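PDB 3W5M: alpha-L-rhamnosidase from Streptomyces avermitilis, which hydrolyses terminal non-reducing alpha-L-rhamnose residues from alpha-L-rhamnosides, releasing L-rhamnose from citrus flavonoids and from the arabinogalactan-protein gum arabic. Local coordinates for residues 7-12 with 86-91; 24-29 with 710-715; 81-86 with 115-120. All coordinates share one frame; numbering follows the deposited sequence.

Contact 1 (7-12 with 86-91)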
loop_
_atom_site.group_PDB
_atom_site.type_symbol
_atom_site.label_atom_id
_atom_site.label_comp_id
_atom_site.label_asym_id
_atom_site.label_seq_id
_atom_site.Cartn_x
_atom_site.Cartn_y
_atom_site.Cartn_z
ATOM N N THR A 7 -26.849 16.277 8.134
ATOM C CA THR A 7 -25.520 16.638 8.649
ATOM C C THR A 7 -24.468 15.974 7.770
ATOM O O THR A 7 -24.603 14.799 7.434
ATOM C CB THR A 7 -25.300 16.144 10.105
ATOM O OG1 THR A 7 -25.426 14.714 10.163
ATOM C CG2 THR A 7 -26.311 16.739 11.038
ATOM N N SER A 8 -23.436 16.716 7.394
ATOM C CA SER A 8 -22.283 16.137 6.662
ATOM C C SER A 8 -22.659 15.428 5.352
ATOM O O SER A 8 -22.330 14.244 5.163
ATOM C CB SER A 8 -21.472 15.183 7.547
ATOM O OG SER A 8 -20.829 15.898 8.582
ATOM N N PRO A 9 -23.325 16.141 4.440
ATOM C CA PRO A 9 -23.615 15.420 3.209
ATOM C C PRO A 9 -22.332 15.156 2.403
ATOM O O PRO A 9 -21.347 15.881 2.527
ATOM C CB PRO A 9 -24.570 16.362 2.475
ATOM C CG PRO A 9 -24.198 17.729 2.945
ATOM C CD PRO A 9 -23.709 17.567 4.361
ATOM N N SER A 10 -22.324 14.097 1.610
ATOM C CA SER A 10 -21.088 13.721 0.919
ATOM C C SER A 10 -21.377 13.257 -0.500
ATOM O O SER A 10 -22.511 12.946 -0.853
ATOM C CB SER A 10 -20.329 12.628 1.689
ATOM O OG SER A 10 -21.056 11.405 1.676
ATOM N N VAL A 11 -20.321 13.228 -1.303
ATOM C CA VAL A 11 -20.412 12.815 -2.695
ATOM C C VAL A 11 -19.293 11.791 -2.890
ATOM O O VAL A 11 -18.128 12.066 -2.615
ATOM C CB VAL A 11 -20.238 14.009 -3.649
ATOM C CG1 VAL A 11 -20.338 13.545 -5.101
ATOM C CG2 VAL A 11 -21.312 15.082 -3.389
ATOM N N GLU A 12 -19.643 10.594 -3.344
ATOM C CA GLU A 12 -18.636 9.546 -3.483
ATOM C C GLU A 12 -17.757 9.404 -2.227
ATOM O O GLU A 12 -16.523 9.346 -2.336
ATOM C CB GLU A 12 -17.790 9.750 -4.755
ATOM C CG GLU A 12 -18.573 9.671 -6.062
ATOM C CD GLU A 12 -19.025 8.242 -6.381
ATOM O OE1 GLU A 12 -18.274 7.274 -6.072
ATOM O OE2 GLU A 12 -20.129 8.073 -6.951
ATOM N N TYR A 86 -20.176 21.949 -9.117
ATOM C CA TYR A 86 -21.606 21.774 -8.957
ATOM C C TYR A 86 -21.998 21.910 -7.500
ATOM O O TYR A 86 -21.519 21.158 -6.647
ATOM C CB TYR A 86 -22.054 20.408 -9.482
ATOM C CG TYR A 86 -21.936 20.321 -10.982
ATOM C CD1 TYR A 86 -22.955 20.822 -11.811
ATOM C CD2 TYR A 86 -20.794 19.803 -11.591
ATOM C CE1 TYR A 86 -22.838 20.769 -13.195
ATOM C CE2 TYR A 86 -20.678 19.750 -12.986
ATOM C CZ TYR A 86 -21.705 20.224 -13.774
ATOM O OH TYR A 86 -21.608 20.164 -15.151
ATOM N N PHE A 87 -22.884 22.863 -7.222
ATOM C CA PHE A 87 -23.367 23.070 -5.859
ATOM C C PHE A 87 -24.634 22.264 -5.668
ATOM O O PHE A 87 -25.413 22.061 -6.619
ATOM C CB PHE A 87 -23.575 24.554 -5.568
ATOM C CG PHE A 87 -22.307 25.338 -5.516
ATOM C CD1 PHE A 87 -21.742 25.839 -6.678
ATOM C CD2 PHE A 87 -21.663 25.572 -4.300
ATOM C CE1 PHE A 87 -20.567 26.569 -6.634
ATOM C CE2 PHE A 87 -20.486 26.304 -4.244
ATOM C CZ PHE A 87 -19.941 26.808 -5.416
ATOM N N TRP A 88 -24.795 21.703 -4.475
ATOM C CA TRP A 88 -25.959 20.909 -4.205
ATOM C C TRP A 88 -26.446 21.011 -2.781
ATOM O O TRP A 88 -25.725 21.383 -1.871
ATOM C CB TRP A 88 -25.774 19.436 -4.618
ATOM C CG TRP A 88 -24.879 18.627 -3.698
ATOM C CD1 TRP A 88 -23.540 18.732 -3.573
ATOM C CD2 TRP A 88 -25.303 17.610 -2.786
ATOM N NE1 TRP A 88 -23.086 17.845 -2.613
ATOM C CE2 TRP A 88 -24.150 17.128 -2.135
ATOM C CE3 TRP A 88 -26.549 17.043 -2.473
ATOM C CZ2 TRP A 88 -24.194 16.092 -1.190
ATOM C CZ3 TRP A 88 -26.606 16.023 -1.507
ATOM C CH2 TRP A 88 -25.423 15.555 -0.883
ATOM N N SER A 89 -27.697 20.633 -2.629
ATOM C CA SER A 89 -28.392 20.704 -1.383
ATOM C C SER A 89 -29.469 19.652 -1.452
ATOM O O SER A 89 -29.978 19.343 -2.519
ATOM C CB SER A 89 -29.015 22.092 -1.226
ATOM O OG SER A 89 -29.422 22.307 0.111
ATOM N N VAL A 90 -29.807 19.093 -0.304
ATOM C CA VAL A 90 -30.890 18.120 -0.212
ATOM C C VAL A 90 -31.768 18.457 1.014
ATOM O O VAL A 90 -31.308 19.094 1.984
ATOM C CB VAL A 90 -30.335 16.666 -0.113
ATOM C CG1 VAL A 90 -29.480 16.462 1.140
ATOM C CG2 VAL A 90 -31.437 15.633 -0.170
ATOM N N ARG A 91 -33.020 18.044 0.940
ATOM C CA ARG A 91 -33.938 18.095 2.068
ATOM C C ARG A 91 -34.742 16.827 2.013
ATOM O O ARG A 91 -34.843 16.189 0.963
ATOM C CB ARG A 91 -34.853 19.338 2.038
ATOM C CG ARG A 91 -35.799 19.409 0.856
ATOM C CD ARG A 91 -36.927 20.377 1.175
ATOM N NE ARG A 91 -37.773 20.613 0.016
ATOM C CZ ARG A 91 -38.681 21.581 -0.049
ATOM N NH1 ARG A 91 -38.839 22.397 0.987
ATOM N NH2 ARG A 91 -39.423 21.723 -1.149
#

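Contact 2 (24-29 with 710-715)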
loop_
_atom_site.group_PDB
_atom_site.type_symbol
_atom_site.label_atom_id
_atom_site.label_comp_id
_atom_site.label_asym_id
_atom_site.label_seq_id
_atom_site.Cartn_x
_atom_site.Cartn_y
_atom_site.Cartn_z
ATOM N N HIS A 24 -22.282 9.886 -12.798
ATOM C CA HIS A 24 -23.405 9.916 -11.874
ATOM C C HIS A 24 -22.913 9.804 -10.445
ATOM O O HIS A 24 -23.075 8.750 -9.786
ATOM C CB HIS A 24 -24.375 8.779 -12.218
ATOM C CG HIS A 24 -24.828 8.825 -13.642
ATOM N ND1 HIS A 24 -25.808 9.689 -14.076
ATOM C CD2 HIS A 24 -24.378 8.179 -14.742
ATOM C CE1 HIS A 24 -25.978 9.543 -15.378
ATOM N NE2 HIS A 24 -25.119 8.638 -15.808
ATOM N N PRO A 25 -22.300 10.905 -9.932
ATOM C CA PRO A 25 -21.732 10.859 -8.570
ATOM C C PRO A 25 -22.804 10.501 -7.548
ATOM O O PRO A 25 -23.930 10.988 -7.645
ATOM C CB PRO A 25 -21.191 12.290 -8.333
ATOM C CG PRO A 25 -21.733 13.119 -9.437
ATOM C CD PRO A 25 -22.083 12.200 -10.581
ATOM N N ARG A 26 -22.448 9.680 -6.563
ATOM C CA ARG A 26 -23.423 9.164 -5.583
ATOM C C ARG A 26 -23.446 10.023 -4.340
ATOM O O ARG A 26 -22.417 10.210 -3.680
ATOM C CB ARG A 26 -23.114 7.718 -5.234
ATOM C CG ARG A 26 -23.333 6.784 -6.426
ATOM C CD ARG A 26 -22.738 5.390 -6.157
ATOM N NE ARG A 26 -21.292 5.491 -5.990
ATOM C CZ ARG A 26 -20.517 4.523 -5.490
ATOM N NH1 ARG A 26 -21.040 3.362 -5.111
ATOM N NH2 ARG A 26 -19.221 4.733 -5.368
ATOM N N LEU A 27 -24.634 10.498 -4.000
ATOM C CA LEU A 27 -24.824 11.501 -2.955
ATOM C C LEU A 27 -25.324 10.813 -1.689
ATOM O O LEU A 27 -26.119 9.850 -1.766
ATOM C CB LEU A 27 -25.883 12.504 -3.449
ATOM C CG LEU A 27 -25.582 13.212 -4.782
ATOM C CD1 LEU A 27 -26.777 14.078 -5.169
ATOM C CD2 LEU A 27 -24.341 14.059 -4.643
ATOM N N SER A 28 -24.879 11.291 -0.524
ATOM C CA SER A 28 -25.309 10.721 0.753
ATOM C C SER A 28 -25.678 11.815 1.742
ATOM O O SER A 28 -25.027 12.874 1.767
ATOM C CB SER A 28 -24.206 9.854 1.372
ATOM O OG SER A 28 -23.967 8.665 0.595
ATOM N N TRP A 29 -26.697 11.566 2.555
ATOM C CA TRP A 29 -27.133 12.548 3.574
ATOM C C TRP A 29 -27.436 11.911 4.936
ATOM O O TRP A 29 -28.587 11.617 5.258
ATOM C CB TRP A 29 -28.278 13.454 3.065
ATOM C CG TRP A 29 -29.427 12.743 2.367
ATOM C CD1 TRP A 29 -30.555 12.233 2.947
ATOM C CD2 TRP A 29 -29.562 12.510 0.959
ATOM N NE1 TRP A 29 -31.368 11.672 1.983
ATOM C CE2 TRP A 29 -30.788 11.833 0.763
ATOM C CE3 TRP A 29 -28.753 12.787 -0.154
ATOM C CZ2 TRP A 29 -31.241 11.442 -0.498
ATOM C CZ3 TRP A 29 -29.220 12.435 -1.419
ATOM C CH2 TRP A 29 -30.446 11.748 -1.578
ATOM N N TYR A 710 -21.033 -1.201 3.580
ATOM C CA TYR A 710 -21.420 0.118 3.053
ATOM C C TYR A 710 -22.762 0.087 2.322
ATOM O O TYR A 710 -23.371 1.132 2.107
ATOM C CB TYR A 710 -20.332 0.745 2.162
ATOM C CG TYR A 710 -19.022 0.856 2.889
ATOM C CD1 TYR A 710 -18.867 1.757 3.945
ATOM C CD2 TYR A 710 -17.935 0.054 2.531
ATOM C CE1 TYR A 710 -17.660 1.848 4.633
ATOM C CE2 TYR A 710 -16.729 0.134 3.215
ATOM C CZ TYR A 710 -16.588 1.037 4.261
ATOM O OH TYR A 710 -15.373 1.090 4.960
ATOM N N GLY A 711 -23.233 -1.105 1.962
ATOM C CA GLY A 711 -24.462 -1.182 1.171
ATOM C C GLY A 711 -24.221 -0.696 -0.244
ATOM O O GLY A 711 -25.174 -0.309 -0.935
ATOM N N ASP A 712 -22.956 -0.728 -0.690
ATOM C CA ASP A 712 -22.558 -0.193 -1.992
ATOM C C ASP A 712 -22.959 -1.123 -3.134
ATOM O O ASP A 712 -22.223 -2.075 -3.436
ATOM C CB ASP A 712 -21.032 0.014 -2.021
ATOM C CG ASP A 712 -20.568 0.834 -3.200
ATOM O OD1 ASP A 712 -21.078 0.646 -4.325
ATOM O OD2 ASP A 712 -19.659 1.687 -3.007
ATOM N N ARG A 713 -24.100 -0.844 -3.782
ATOM C CA ARG A 713 -24.591 -1.717 -4.863
ATOM C C ARG A 713 -23.740 -1.594 -6.109
ATOM O O ARG A 713 -23.626 -2.534 -6.859
ATOM C CB ARG A 713 -26.093 -1.467 -5.207
ATOM C CG ARG A 713 -27.028 -1.761 -4.028
ATOM C CD ARG A 713 -28.482 -1.361 -4.280
ATOM N NE ARG A 713 -29.245 -2.400 -4.982
ATOM C CZ ARG A 713 -29.544 -2.369 -6.281
ATOM N NH1 ARG A 713 -29.138 -1.365 -7.036
ATOM N NH2 ARG A 713 -30.241 -3.347 -6.833
ATOM N N GLN A 714 -23.115 -0.442 -6.332
ATOM C CA GLN A 714 -22.311 -0.276 -7.529
ATOM C C GLN A 714 -21.087 -1.201 -7.544
ATOM O O GLN A 714 -20.686 -1.690 -8.604
ATOM C CB GLN A 714 -21.878 1.179 -7.693
ATOM C CG GLN A 714 -21.036 1.443 -8.919
ATOM C CD GLN A 714 -20.796 2.931 -9.100
ATOM O OE1 GLN A 714 -21.669 3.641 -9.600
ATOM N NE2 GLN A 714 -19.619 3.417 -8.685
ATOM N N VAL A 715 -20.519 -1.439 -6.369
ATOM C CA VAL A 715 -19.373 -2.337 -6.247
ATOM C C VAL A 715 -19.773 -3.753 -6.712
ATOM O O VAL A 715 -18.990 -4.419 -7.373
ATOM C CB VAL A 715 -18.849 -2.359 -4.800
ATOM C CG1 VAL A 715 -17.889 -3.501 -4.592
ATOM C CG2 VAL A 715 -18.113 -1.049 -4.511
HETATM O O HOH W 1 -23.029 5.959 -9.711
HETATM O O HOH W 2 -17.597 2.283 -4.519
HETATM O O HOH W 3 -23.799 2.265 -4.942
#

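Contact 3 (81-86 with 115-120)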
loop_
_atom_site.group_PDB
_atom_site.type_symbol
_atom_site.label_atom_id
_atom_site.label_comp_id
_atom_site.label_asym_id
_atom_site.label_seq_id
_atom_site.Cartn_x
_atom_site.Cartn_y
_atom_site.Cartn_z
ATOM N N LYS A 81 -20.571 18.417 -17.147
ATOM C CA LYS A 81 -19.492 18.951 -17.964
ATOM C C LYS A 81 -18.182 18.862 -17.172
ATOM O O LYS A 81 -18.209 18.887 -15.914
ATOM C CB LYS A 81 -19.731 20.437 -18.295
ATOM C CG LYS A 81 -20.996 20.771 -19.078
ATOM C CD LYS A 81 -20.971 22.228 -19.531
ATOM C CE LYS A 81 -21.297 23.233 -18.429
ATOM N NZ LYS A 81 -20.100 23.825 -17.746
ATOM N N PRO A 82 -17.044 18.802 -17.887
ATOM C CA PRO A 82 -15.714 18.809 -17.254
ATOM C C PRO A 82 -15.364 20.160 -16.598
ATOM O O PRO A 82 -15.923 21.197 -16.967
ATOM C CB PRO A 82 -14.752 18.541 -18.413
ATOM C CG PRO A 82 -15.595 18.070 -19.560
ATOM C CD PRO A 82 -16.960 18.634 -19.350
ATOM N N ARG A 83 -14.440 20.121 -15.640
ATOM C CA ARG A 83 -13.891 21.319 -14.974
ATOM C C ARG A 83 -14.958 22.207 -14.353
ATOM O O ARG A 83 -14.807 23.439 -14.353
ATOM C CB ARG A 83 -13.141 22.213 -15.952
ATOM C CG ARG A 83 -12.082 21.605 -16.803
ATOM C CD ARG A 83 -11.837 22.609 -17.925
ATOM N NE ARG A 83 -10.626 22.222 -18.597
ATOM C CZ ARG A 83 -10.582 21.492 -19.704
ATOM N NH1 ARG A 83 -11.703 21.102 -20.299
ATOM N NH2 ARG A 83 -9.409 21.164 -20.199
ATOM N N THR A 84 -16.041 21.618 -13.866
ATOM C CA THR A 84 -17.143 22.439 -13.377
ATOM C C THR A 84 -17.482 22.156 -11.945
ATOM O O THR A 84 -17.590 20.987 -11.547
ATOM C CB THR A 84 -18.357 22.277 -14.285
ATOM O OG1 THR A 84 -17.975 22.684 -15.593
ATOM C CG2 THR A 84 -19.551 23.146 -13.825
ATOM N N ARG A 85 -17.640 23.227 -11.166
ATOM C CA ARG A 85 -18.109 23.069 -9.786
ATOM C C ARG A 85 -19.645 23.010 -9.715
ATOM O O ARG A 85 -20.343 23.885 -10.251
ATOM C CB ARG A 85 -17.513 24.153 -8.875
ATOM C CG ARG A 85 -17.900 24.005 -7.401
ATOM C CD ARG A 85 -17.038 24.908 -6.507
ATOM N NE ARG A 85 -15.646 24.485 -6.528
ATOM C CZ ARG A 85 -14.731 24.807 -5.617
ATOM N NH1 ARG A 85 -15.047 25.622 -4.610
ATOM N NH2 ARG A 85 -13.496 24.327 -5.740
ATOM N N TYR A 86 -20.176 21.949 -9.117
ATOM C CA TYR A 86 -21.606 21.774 -8.957
ATOM C C TYR A 86 -21.998 21.910 -7.500
ATOM O O TYR A 86 -21.519 21.158 -6.647
ATOM C CB TYR A 86 -22.054 20.408 -9.482
ATOM C CG TYR A 86 -21.936 20.321 -10.982
ATOM C CD1 TYR A 86 -22.955 20.822 -11.811
ATOM C CD2 TYR A 86 -20.794 19.803 -11.591
ATOM C CE1 TYR A 86 -22.838 20.769 -13.195
ATOM C CE2 TYR A 86 -20.678 19.750 -12.986
ATOM C CZ TYR A 86 -21.705 20.224 -13.774
ATOM O OH TYR A 86 -21.608 20.164 -15.151
ATOM N N ALA A 115 -9.593 11.830 -21.879
ATOM C CA ALA A 115 -8.301 12.117 -22.500
ATOM C C ALA A 115 -8.315 13.346 -23.390
ATOM O O ALA A 115 -7.330 14.065 -23.427
ATOM C CB ALA A 115 -7.800 10.911 -23.281
ATOM N N SER A 116 -9.426 13.609 -24.080
ATOM C CA SER A 116 -9.461 14.690 -25.051
ATOM C C SER A 116 -9.338 16.074 -24.412
ATOM O O SER A 116 -9.065 17.055 -25.100
ATOM C CB SER A 116 -10.717 14.594 -25.935
ATOM O OG SER A 116 -11.892 14.472 -25.142
ATOM N N GLN A 117 -9.516 16.143 -23.090
ATOM C CA GLN A 117 -9.464 17.417 -22.391
ATOM C C GLN A 117 -8.043 17.789 -21.969
ATOM O O GLN A 117 -7.813 18.915 -21.488
ATOM C CB GLN A 117 -10.444 17.442 -21.215
ATOM C CG GLN A 117 -11.896 17.643 -21.631
ATOM C CD GLN A 117 -12.496 16.411 -22.282
ATOM O OE1 GLN A 117 -12.535 16.303 -23.503
ATOM N NE2 GLN A 117 -12.953 15.477 -21.477
ATOM N N TRP A 118 -7.093 16.875 -22.193
ATOM C CA TRP A 118 -5.673 17.158 -21.980
ATOM C C TRP A 118 -5.052 17.660 -23.269
ATOM O O TRP A 118 -5.252 17.073 -24.346
ATOM C CB TRP A 118 -4.890 15.920 -21.570
ATOM C CG TRP A 118 -5.189 15.358 -20.230
ATOM C CD1 TRP A 118 -6.162 14.431 -19.912
ATOM C CD2 TRP A 118 -4.450 15.600 -19.022
ATOM N NE1 TRP A 118 -6.096 14.119 -18.559
ATOM C CE2 TRP A 118 -5.053 14.822 -17.995
ATOM C CE3 TRP A 118 -3.376 16.449 -18.692
ATOM C CZ2 TRP A 118 -4.598 14.844 -16.675
ATOM C CZ3 TRP A 118 -2.920 16.463 -17.359
ATOM C CH2 TRP A 118 -3.531 15.664 -16.376
ATOM N N SER A 119 -4.288 18.743 -23.180
ATOM C CA SER A 119 -3.425 19.109 -24.286
ATOM C C SER A 119 -1.929 19.038 -23.898
ATOM O O SER A 119 -1.038 19.264 -24.728
ATOM C CB SER A 119 -3.787 20.499 -24.772
ATOM O OG SER A 119 -3.588 21.422 -23.721
ATOM N N ALA A 120 -1.663 18.730 -22.628
ATOM C CA ALA A 120 -0.301 18.574 -22.129
ATOM C C ALA A 120 0.436 17.430 -22.862
ATOM O O ALA A 120 -0.207 16.525 -23.393
ATOM C CB ALA A 120 -0.345 18.318 -20.622
#

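Contact 1 (7-12 with 86-91)
Val11 and Pro9 press on the indole of Trp88 from the short strand 10-11 and the loop before it, and that one ring carries the whole contact. The tight part lies at the pyrrole side of the indole. Here CG2 of Val11 comes within 3.4 Å of Trp88 NE1 and 3.7 Å of Trp88 CE2, its approach oblique to the ring, while the two side chains run past each other in opposite directions. With CG1 of Val11 anti to the backbone N (chi1 180°), CG2 is the branch left to meet the indole, and CG1 packs on Pro25. Trp88 is buried here; its ring also meets Trp108 edge-to-face, and Leu27 touches it from strand 26-32.

The other end of the indole lies nearer solvent: Pro9 and Ser10 are partly exposed, unlike the buried Val11, though still in close touch. CB of Pro9 lies 3.6 Å from Trp88 CH2, again obliquely, and the carbonyl O of Ser10 is 3.6 Å from Trp88 CZ2. No hydrogen bond joins the segments, and the backbones stay well apart, the nearest CA atoms being those of Pro9 and Ser89 at 8.5 Å. CB of Ser10 is directed away from 86-91, and the side chain touches Ser28.

Strand 10-11 pairs with strand 26-32 in one antiparallel sheet, whereas 85-94 lies between 40-48 and 106-110 in another. A tryptophan reaching from one sheet to the aliphatic side chains of the other is the core packing of a two-sheet beta-sandwich, here the N-terminal immunoglobulin-like domain, consistent with a fibronectin type 3 fold.

Contact 2 (24-29 with 710-715)
Arg26 reaches from strand 26-32 to the start of helix 713-732, where Asp712 meets its guanidinium at the edge and Gln714 lies over one face. The Arg26 chain bends at chi3 (-63°), which turns the flat group across the Asp712 side chain at about a right angle. The carboxylate plane is rotated 57° from the guanidinium plane, and NH1 alone reaches it directly: Arg26 NH1 is 2.8 Å from Asp712 OD1 and 3.0 Å from Asp712 OD2. Both bonds of this salt bridge are weak in their angles. By contrast, the amide of Gln714 is nearly parallel to the guanidinium, the planes 18° apart, and is stacked on it with NE2 of Gln714 3.5 Å from Arg26 CZ. The Gln714 chain is extended, and a water lies within hydrogen-bonding distance of both its OE1 and the carbonyl O of His24.

Asp712 is also the N-cap of the helix: its OD1 accepts from Val715 N at 3.0 Å, met from above the carboxylate plane. Its OD2 is hydrogen-bonded to the hydroxyl of Tyr13, and one water links OD2 to Arg26 NH2. That same NH2 forms a salt bridge with Glu12.

A leucine in place of Arg26 would probably leave Asp712 and Glu12 without their shared cation and Gln714 without the flat group on which it stacks. The chemistry therefore implies a buried polar joint with bound waters between the N-terminal domain and the (alpha/alpha)6-barrel, in which two carboxylates probably favour a charged arginine and the capping aspartate ties that charge to the helix end.

Contact 3 (81-86 with 115-120)
Gln117 and Arg83 meet where a turn of the N-terminal immunoglobulin-like domain, consistent with a fibronectin type 3 fold, leads into strand 85-94 and faces the linker that runs from strand 106-110 to strand 123-124. Gln117, which has the largest buried area here, closes a short 3-10 turn and directs its CB toward 81-86. Its CG, set beside the backbone N (chi1 -77°), comes 3.7 Å from Arg83 NH1, and the bend at chi2 then turns the amide off. The amide is well away from parallel, its plane 68° from that of the guanidinium, so the two groups do not stack. NE2 of Gln117 is hydrogen-bonded to Leu112 O.

Arg83 extends from CG to NE and brings its far end alongside the 3-10 turn. Its main polar partner lies outside the two segments, in Glu404, which forms a salt bridge with NE; Gln402 on the same strand, 398-407, donates to the carbonyl O of Gln117. Arg83 thus spans a junction between the N-terminal domain, the linker and a beta-sheet further along the chain.

Pro82 adds a loose touch, its CG 4.2 Å from Gln117 NE2, with the side chains crossing at about a right angle. Across the two segments the one hydrogen bond is weak: Arg83 NH2 meets Gln117 O at 3.0 Å, near the guanidinium plane, with an N-H...O angle of 127°.

Contacts 1 and 2 lie 13 Å apart between centres and touch through strands 10-11 and 26-32, neighbours in one sheet. Contact 3 is farther off, about 22 Å from contact 1 and 23 Å from contact 2 between centres, but shares Tyr86 and strand 85-94 with contact 1. Along the chain, contact 1 crosses both others, whereas contact 3 is nested inside the long loop closed by contact 2. All three involve the N-terminal domain: contact 1 joins its two sheets, contact 2 docks it on the catalytic barrel some 680 residues later, and contact 3 meets the linker leading onward. The domain's core is thus connected to two separate interdomain surfaces of this six-domain enzyme.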